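Local atomic coordinates of tonb-dependent siderophore receptor (Acinetobacter baumannii, PDB entry 5FR8), a protein that probably mediates the first step of iron uptake across the outer membrane by binding iron-chelating siderophores, possibly including ferric enterobactin. Residues S269-A273 with G330-K335; D633-V637 with N684-K688; D704-L708 with N719-R723. One frame throughout, in Å; residues are numbered along the deposited sequence.

Contact 1. Residues S269-A273 with G330-K335; sequences SQLNA and GSVEGK
Leu271 lays its CD1 methyl over the backbone carbonyls of the facing loop, 3.3 Å from Ser331 O and 3.6 Å from Gly330 O, while its CG sits 3.8 Å from Glu333 O. The leucine therefore meets the main chain of 330-335 rather than an apolar side chain. Its CG is opposite the carbonyl carbon and next to the backbone N (chi1 -51°), which turns the branched end toward these oxygens. One step back in the chain, Gln270 N donates a nearly straight hydrogen bond to Gly334 O (3.2 Å, 171° at the hydrogen), coming from above the carbonyl plane. The CB of Gln270 packs 3.8 Å from Gly334 CA, and its extended side chain runs on to the carboxylate end of Glu333. Ser269 OG, set between its own N and carbonyl carbon, accepts a weak bond from Ala273 N. Along the flank, the aliphatic part of Lys335 passes Ser269 and Ala273: its CG is 4.3 Å from Ser269 CB and its CD 4.4 Å from Ala273 CB. Its NZ forms a salt bridge with Asp278, adding a charged tie between the two loops. A type I turn, Ser269 to Asn272, thus meets a type II turn, Val332 to Lys335, in a loop-to-loop junction between two long strand connections of a TonB-dependent receptor barrel, consistent with the extracellular side.

Contact 2. Residues D633-V637 with N684-K688; sequences DQLDV and NVGYK
Leu635 and Tyr687 both hold CG anti to the backbone N (chi1 -171° and -166°), and from there the two side chains cross at about a right angle on one face of antiparallel strands in the transmembrane beta-barrel. Leu635 CD1 is the shared point: it lies 3.9 Å from Tyr687 CD1 and 3.6 Å from Val685 CG2. Val637 and Val685, a non-hydrogen-bonded pair, carry the same face onward; these mainly apolar groups are probably turned outward, as in other outer-membrane barrels. Asp636 points to the other face, where its OD1 forms a salt bridge with Arg696. Gly686 N donates to Asp636 O at 2.8 Å, and that oxygen also receives a CA-H contact from Val685. Beyond the leucine, Gln634 and Tyr687 run side by side in the same direction, with the amide and ring planes 49° apart, and Gln634 CB rests 3.7 Å from Tyr687 CE1. Farther along, Lys688 N donates to Gln634 O at 3.2 Å from above the carbonyl plane, and the CG of the same lysine lies 3.5 Å from that oxygen.

Contact 3. Residues D704-L708 with N719-R723; sequences DKQIL and NEPGR
Asp704 meets Arg723 through CB and through OD1. CB lies over one face of the Arg723 guanidinium, displaced toward its rim and 3.8 Å from CZ. CG, anti to the aspartate's own N (chi1 -164°), leads to OD1, which accepts a hydrogen bond from Arg723 N at 2.9 Å, met on the anti side and 25° out of the carboxylate plane. OD1 also lies beside Gly722 CA, where no side chain stands in its way. The other oxygen, OD2, is 4.6 Å from Arg723 NH1: the opposite charges are near, but their atoms do not touch. The guanidinium instead bonds elsewhere, through a salt bridge from NH1 to Glu178 and a bond from NE to Leu702 O. These two antiparallel runs are the two arms of the long connection before strand 724-731, the last of the barrel, and 719-723 belongs to the predicted TonB C-terminal box. Midway along them Gln706 projects an extended side chain across the second arm. Its CB packs against Gly722 CA and its CG lies 3.5 Å from Glu720 O, while NE2 goes on to Glu182, whose carboxylate also accepts Gly722 N. Ile707 and Glu720 exchange backbone bonds, a firm one from Glu720 N to Ile707 O (2.8 Å) and a weak one back from Ile707 N to Glu720 O. Their side chains meet at the roots, CB of Ile707 3.9 Å from CB of Glu720; the carboxylate then turns away to Tyr678, OE1 bonding its hydroxyl. At the far end Asn719 ND2 passes 3.9 Å from Leu708 CD2 and is held by Asn220.

Overall arrangement
All three contacts belong to the barrel part of the receptor, yet none touches another. Contacts 1 and 3 lie in loops and are nearer each other, centres 25 Å apart, than contacts 1 and 2, whose centres are 48 Å apart. Contact 2 is the one between neighbouring barrel strands, at their turn ends, probably on the periplasmic side. Leu635, Val637, Val685 and Tyr687 share one face there and Asp636 takes the other, whereas the loop contacts mix apolar and polar groups and depend more on side chains meeting main chain. Contact 1 joins two separate loops, contact 3 two arms of a single loop. Contact 3 is mostly at the surface; contacts 1 and 2 are partly buried.

Contact 1. Residues S269-A273 with G330-K335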
loop_
_atom_site.group_PDB
_atom_site.type_symbol
_atom_site.label_atom_id
_atom_site.label_comp_id
_atom_site.label_asym_id
_atom_site.label_seq_id
_atom_site.Cartn_x
_atom_site.Cartn_y
_atom_site.Cartn_z
ATOM N N SER A 269 -10.113 16.634 5.559
ATOM C CA SER A 269 -10.944 16.201 6.668
ATOM C C SER A 269 -11.959 15.206 6.140
ATOM O O SER A 269 -12.412 15.311 5.008
ATOM C CB SER A 269 -11.678 17.394 7.288
ATOM O OG SER A 269 -12.582 18.011 6.369
ATOM N N GLN A 270 -12.328 14.239 6.964
ATOM C CA GLN A 270 -13.084 13.072 6.491
ATOM C C GLN A 270 -14.384 13.480 5.855
ATOM O O GLN A 270 -14.781 12.875 4.864
ATOM C CB GLN A 270 -13.346 12.084 7.639
ATOM C CG GLN A 270 -13.824 10.689 7.249
ATOM C CD GLN A 270 -13.960 9.764 8.454
ATOM O OE1 GLN A 270 -15.021 9.192 8.696
ATOM N NE2 GLN A 270 -12.896 9.652 9.241
ATOM N N LEU A 271 -15.053 14.506 6.386
ATOM C CA LEU A 271 -16.335 14.922 5.793
ATOM C C LEU A 271 -16.199 16.146 4.887
ATOM O O LEU A 271 -17.193 16.736 4.483
ATOM C CB LEU A 271 -17.366 15.154 6.884
ATOM C CG LEU A 271 -17.538 14.025 7.900
ATOM C CD1 LEU A 271 -18.363 14.463 9.101
ATOM C CD2 LEU A 271 -18.164 12.811 7.243
ATOM N N ASN A 272 -14.965 16.540 4.575
ATOM C CA ASN A 272 -14.713 17.644 3.636
ATOM C C ASN A 272 -15.286 18.992 4.056
ATOM O O ASN A 272 -15.824 19.721 3.219
ATOM C CB ASN A 272 -15.238 17.305 2.236
ATOM C CG ASN A 272 -14.420 16.231 1.559
ATOM O OD1 ASN A 272 -13.195 16.177 1.684
ATOM N ND2 ASN A 272 -15.095 15.361 0.848
ATOM N N ALA A 273 -15.157 19.330 5.335
ATOM C CA ALA A 273 -15.618 20.618 5.824
ATOM C C ALA A 273 -14.987 21.737 5.005
ATOM O O ALA A 273 -13.984 21.528 4.318
ATOM C CB ALA A 273 -15.264 20.789 7.300
ATOM N N GLY A 330 -19.996 11.796 14.635
ATOM C CA GLY A 330 -20.889 12.870 14.209
ATOM C C GLY A 330 -20.327 13.758 13.111
ATOM O O GLY A 330 -19.459 13.356 12.346
ATOM N N SER A 331 -20.820 14.987 13.037
ATOM C CA SER A 331 -20.417 15.926 11.986
ATOM C C SER A 331 -18.968 16.416 12.147
ATOM O O SER A 331 -18.373 16.964 11.209
ATOM C CB SER A 331 -21.367 17.125 11.973
ATOM O OG SER A 331 -21.307 17.784 13.221
ATOM N N VAL A 332 -18.402 16.214 13.332
ATOM C CA VAL A 332 -17.009 16.564 13.578
ATOM C C VAL A 332 -16.087 15.361 13.342
ATOM O O VAL A 332 -14.869 15.470 13.436
ATOM C CB VAL A 332 -16.827 17.143 15.008
ATOM C CG1 VAL A 332 -16.764 16.029 16.054
ATOM C CG2 VAL A 332 -15.598 18.062 15.087
ATOM N N GLU A 333 -16.661 14.214 13.003
ATOM C CA GLU A 333 -15.840 13.011 12.799
ATOM C C GLU A 333 -14.749 13.273 11.788
ATOM O O GLU A 333 -15.000 13.779 10.690
ATOM C CB GLU A 333 -16.691 11.826 12.324
ATOM C CG GLU A 333 -15.901 10.537 12.077
ATOM C CD GLU A 333 -16.767 9.452 11.439
ATOM O OE1 GLU A 333 -17.851 9.767 10.935
ATOM O OE2 GLU A 333 -16.400 8.280 11.446
ATOM N N GLY A 334 -13.533 12.932 12.158
ATOM C CA GLY A 334 -12.432 12.928 11.189
ATOM C C GLY A 334 -11.877 14.309 10.940
ATOM O O GLY A 334 -11.250 14.543 9.923
ATOM N N LYS A 335 -12.116 15.224 11.879
ATOM C CA LYS A 335 -11.726 16.630 11.714
ATOM C C LYS A 335 -10.890 17.039 12.937
ATOM O O LYS A 335 -11.076 16.505 14.031
ATOM C CB LYS A 335 -12.984 17.475 11.587
ATOM C CG LYS A 335 -12.772 18.926 11.206
ATOM C CD LYS A 335 -14.066 19.692 11.345
ATOM C CE LYS A 335 -13.885 20.917 12.197
ATOM N NZ LYS A 335 -15.170 21.654 12.366
#

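Contact 2. Residues D633-V637 with N684-K688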
loop_
_atom_site.group_PDB
_atom_site.type_symbol
_atom_site.label_atom_id
_atom_site.label_comp_id
_atom_site.label_asym_id
_atom_site.label_seq_id
_atom_site.Cartn_x
_atom_site.Cartn_y
_atom_site.Cartn_z
ATOM N N ASP A 633 24.046 8.215 -28.539
ATOM C CA ASP A 633 24.458 7.594 -27.285
ATOM C C ASP A 633 24.164 8.507 -26.101
ATOM O O ASP A 633 23.914 8.034 -24.985
ATOM C CB ASP A 633 25.939 7.240 -27.321
ATOM C CG ASP A 633 26.236 6.093 -28.264
ATOM O OD1 ASP A 633 25.992 6.243 -29.482
ATOM O OD2 ASP A 633 26.714 5.039 -27.788
ATOM N N GLN A 634 24.188 9.815 -26.347
ATOM C CA GLN A 634 23.899 10.795 -25.305
ATOM C C GLN A 634 22.424 11.118 -25.254
ATOM O O GLN A 634 21.806 11.070 -24.193
ATOM C CB GLN A 634 24.676 12.074 -25.565
ATOM C CG GLN A 634 26.177 11.844 -25.664
ATOM C CD GLN A 634 26.842 12.808 -26.613
ATOM O OE1 GLN A 634 26.775 14.020 -26.429
ATOM N NE2 GLN A 634 27.480 12.276 -27.641
ATOM N N LEU A 635 21.869 11.428 -26.418
ATOM C CA LEU A 635 20.501 11.934 -26.528
ATOM C C LEU A 635 19.452 10.838 -26.557
ATOM O O LEU A 635 19.619 9.812 -27.201
ATOM C CB LEU A 635 20.354 12.768 -27.793
ATOM C CG LEU A 635 19.029 13.516 -27.873
ATOM C CD1 LEU A 635 18.959 14.593 -26.792
ATOM C CD2 LEU A 635 18.849 14.108 -29.262
ATOM N N ASP A 636 18.352 11.092 -25.868
ATOM C CA ASP A 636 17.344 10.087 -25.606
ATOM C C ASP A 636 16.003 10.833 -25.560
ATOM O O ASP A 636 15.937 11.992 -25.128
ATOM C CB ASP A 636 17.717 9.378 -24.274
ATOM C CG ASP A 636 16.572 8.608 -23.646
ATOM O OD1 ASP A 636 15.740 9.246 -22.964
ATOM O OD2 ASP A 636 16.527 7.365 -23.801
ATOM N N VAL A 637 14.940 10.196 -26.033
ATOM C CA VAL A 637 13.610 10.774 -25.892
ATOM C C VAL A 637 12.696 9.688 -25.385
ATOM O O VAL A 637 12.881 8.522 -25.715
ATOM C CB VAL A 637 13.084 11.331 -27.224
ATOM C CG1 VAL A 637 13.203 10.280 -28.312
ATOM C CG2 VAL A 637 11.646 11.835 -27.107
ATOM N N ASN A 684 9.865 13.278 -22.378
ATOM C CA ASN A 684 11.158 13.698 -21.868
ATOM C C ASN A 684 12.060 13.884 -23.036
ATOM O O ASN A 684 11.912 13.197 -24.046
ATOM C CB ASN A 684 11.830 12.593 -21.058
ATOM C CG ASN A 684 11.051 12.204 -19.839
ATOM O OD1 ASN A 684 10.574 13.048 -19.107
ATOM N ND2 ASN A 684 10.937 10.922 -19.607
ATOM N N VAL A 685 13.021 14.780 -22.899
ATOM C CA VAL A 685 14.252 14.637 -23.658
ATOM C C VAL A 685 15.355 14.469 -22.612
ATOM O O VAL A 685 15.404 15.193 -21.615
ATOM C CB VAL A 685 14.491 15.790 -24.663
ATOM C CG1 VAL A 685 14.404 17.143 -23.984
ATOM C CG2 VAL A 685 15.838 15.602 -25.342
ATOM N N GLY A 686 16.201 13.467 -22.818
ATOM C CA GLY A 686 17.117 13.020 -21.788
ATOM C C GLY A 686 18.520 13.052 -22.309
ATOM O O GLY A 686 18.954 12.123 -22.970
ATOM N N TYR A 687 19.236 14.123 -21.987
ATOM C CA TYR A 687 20.609 14.306 -22.436
ATOM C C TYR A 687 21.649 13.946 -21.389
ATOM O O TYR A 687 21.665 14.484 -20.286
ATOM C CB TYR A 687 20.829 15.758 -22.834
ATOM C CG TYR A 687 22.101 15.994 -23.628
ATOM C CD1 TYR A 687 22.307 15.364 -24.862
ATOM C CD2 TYR A 687 23.084 16.857 -23.159
ATOM C CE1 TYR A 687 23.452 15.585 -25.595
ATOM C CE2 TYR A 687 24.234 17.083 -23.895
ATOM C CZ TYR A 687 24.405 16.444 -25.110
ATOM O OH TYR A 687 25.541 16.659 -25.841
ATOM N N LYS A 688 22.532 13.037 -21.757
ATOM C CA LYS A 688 23.707 12.751 -20.956
ATOM C C LYS A 688 24.835 13.691 -21.355
ATOM O O LYS A 688 25.585 13.381 -22.278
ATOM C CB LYS A 688 24.144 11.309 -21.185
ATOM C CG LYS A 688 23.016 10.299 -21.025
ATOM C CD LYS A 688 23.516 8.867 -21.134
ATOM C CE LYS A 688 24.828 8.684 -20.374
ATOM N NZ LYS A 688 25.127 7.262 -20.056
#

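Contact 3. Residues D704-L708 with N719-R723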
loop_
_atom_site.group_PDB
_atom_site.type_symbol
_atom_site.label_atom_id
_atom_site.label_comp_id
_atom_site.label_asym_id
_atom_site.label_seq_id
_atom_site.Cartn_x
_atom_site.Cartn_y
_atom_site.Cartn_z
ATOM N N ASP A 704 -2.807 19.003 -20.405
ATOM C CA ASP A 704 -3.481 19.579 -19.210
ATOM C C ASP A 704 -4.875 18.981 -18.887
ATOM O O ASP A 704 -5.815 19.725 -18.558
ATOM C CB ASP A 704 -3.572 21.103 -19.299
ATOM C CG ASP A 704 -3.903 21.765 -17.945
ATOM O OD1 ASP A 704 -3.432 21.270 -16.909
ATOM O OD2 ASP A 704 -4.636 22.794 -17.915
ATOM N N LYS A 705 -4.999 17.646 -18.953
ATOM C CA LYS A 705 -6.213 16.971 -18.506
ATOM C C LYS A 705 -6.191 17.059 -16.993
ATOM O O LYS A 705 -5.499 16.308 -16.334
ATOM C CB LYS A 705 -6.228 15.506 -18.929
ATOM C CG LYS A 705 -7.597 14.972 -19.347
ATOM C CD LYS A 705 -8.741 15.308 -18.390
ATOM C CE LYS A 705 -10.082 14.974 -19.050
ATOM N NZ LYS A 705 -11.265 15.600 -18.392
ATOM N N GLN A 706 -6.945 17.994 -16.445
ATOM C CA GLN A 706 -6.908 18.240 -15.019
ATOM C C GLN A 706 -8.254 18.070 -14.350
ATOM O O GLN A 706 -9.183 18.827 -14.603
ATOM C CB GLN A 706 -6.437 19.655 -14.728
ATOM C CG GLN A 706 -6.389 19.914 -13.237
ATOM C CD GLN A 706 -6.278 21.359 -12.894
ATOM O OE1 GLN A 706 -6.987 22.199 -13.480
ATOM N NE2 GLN A 706 -5.420 21.679 -11.919
ATOM N N ILE A 707 -8.344 17.106 -13.445
ATOM C CA ILE A 707 -9.580 16.913 -12.704
ATOM C C ILE A 707 -9.436 17.361 -11.248
ATOM O O ILE A 707 -8.448 17.018 -10.588
ATOM C CB ILE A 707 -10.030 15.452 -12.730
ATOM C CG1 ILE A 707 -10.040 14.907 -14.152
ATOM C CG2 ILE A 707 -11.417 15.335 -12.136
ATOM C CD1 ILE A 707 -9.876 13.390 -14.205
ATOM N N LEU A 708 -10.448 18.090 -10.766
ATOM C CA LEU A 708 -10.530 18.564 -9.380
ATOM C C LEU A 708 -11.437 17.696 -8.525
ATOM O O LEU A 708 -12.401 17.122 -9.007
ATOM C CB LEU A 708 -11.086 19.971 -9.340
ATOM C CG LEU A 708 -10.400 20.976 -10.260
ATOM C CD1 LEU A 708 -11.050 22.332 -10.118
ATOM C CD2 LEU A 708 -8.911 21.046 -9.949
ATOM N N ASN A 719 -7.655 14.397 -6.905
ATOM C CA ASN A 719 -7.113 15.398 -7.816
ATOM C C ASN A 719 -6.218 14.747 -8.863
ATOM O O ASN A 719 -5.282 14.022 -8.528
ATOM C CB ASN A 719 -6.337 16.466 -7.045
ATOM C CG ASN A 719 -7.240 17.562 -6.505
ATOM O OD1 ASN A 719 -7.843 17.411 -5.439
ATOM N ND2 ASN A 719 -7.343 18.678 -7.247
ATOM N N GLU A 720 -6.522 14.975 -10.132
ATOM C CA GLU A 720 -5.609 14.573 -11.181
ATOM C C GLU A 720 -4.830 15.817 -11.519
ATOM O O GLU A 720 -5.402 16.791 -12.005
ATOM C CB GLU A 720 -6.367 14.083 -12.402
ATOM C CG GLU A 720 -5.475 13.643 -13.559
ATOM C CD GLU A 720 -4.761 12.329 -13.275
ATOM O OE1 GLU A 720 -5.415 11.395 -12.756
ATOM O OE2 GLU A 720 -3.550 12.239 -13.581
ATOM N N PRO A 721 -3.524 15.816 -11.216
ATOM C CA PRO A 721 -2.812 17.092 -11.361
ATOM C C PRO A 721 -2.708 17.499 -12.801
ATOM O O PRO A 721 -2.551 16.648 -13.668
ATOM C CB PRO A 721 -1.424 16.820 -10.776
ATOM C CG PRO A 721 -1.289 15.323 -10.747
ATOM C CD PRO A 721 -2.676 14.747 -10.662
ATOM N N GLY A 722 -2.777 18.797 -13.031
ATOM C CA GLY A 722 -2.642 19.343 -14.353
ATOM C C GLY A 722 -1.253 19.273 -14.924
ATOM O O GLY A 722 -0.441 18.497 -14.480
ATOM N N ARG A 723 -0.981 20.120 -15.905
ATOM C CA ARG A 723 0.289 20.110 -16.623
ATOM C C ARG A 723 1.425 20.574 -15.699
ATOM O O ARG A 723 1.274 21.530 -14.934
ATOM C CB ARG A 723 0.210 20.984 -17.895
ATOM C CG ARG A 723 1.316 20.703 -18.903
ATOM C CD ARG A 723 1.435 21.786 -19.965
ATOM N NE ARG A 723 0.481 21.629 -21.066
ATOM C CZ ARG A 723 -0.572 22.415 -21.291
ATOM N NH1 ARG A 723 -0.855 23.446 -20.501
ATOM N NH2 ARG A 723 -1.351 22.164 -22.326
#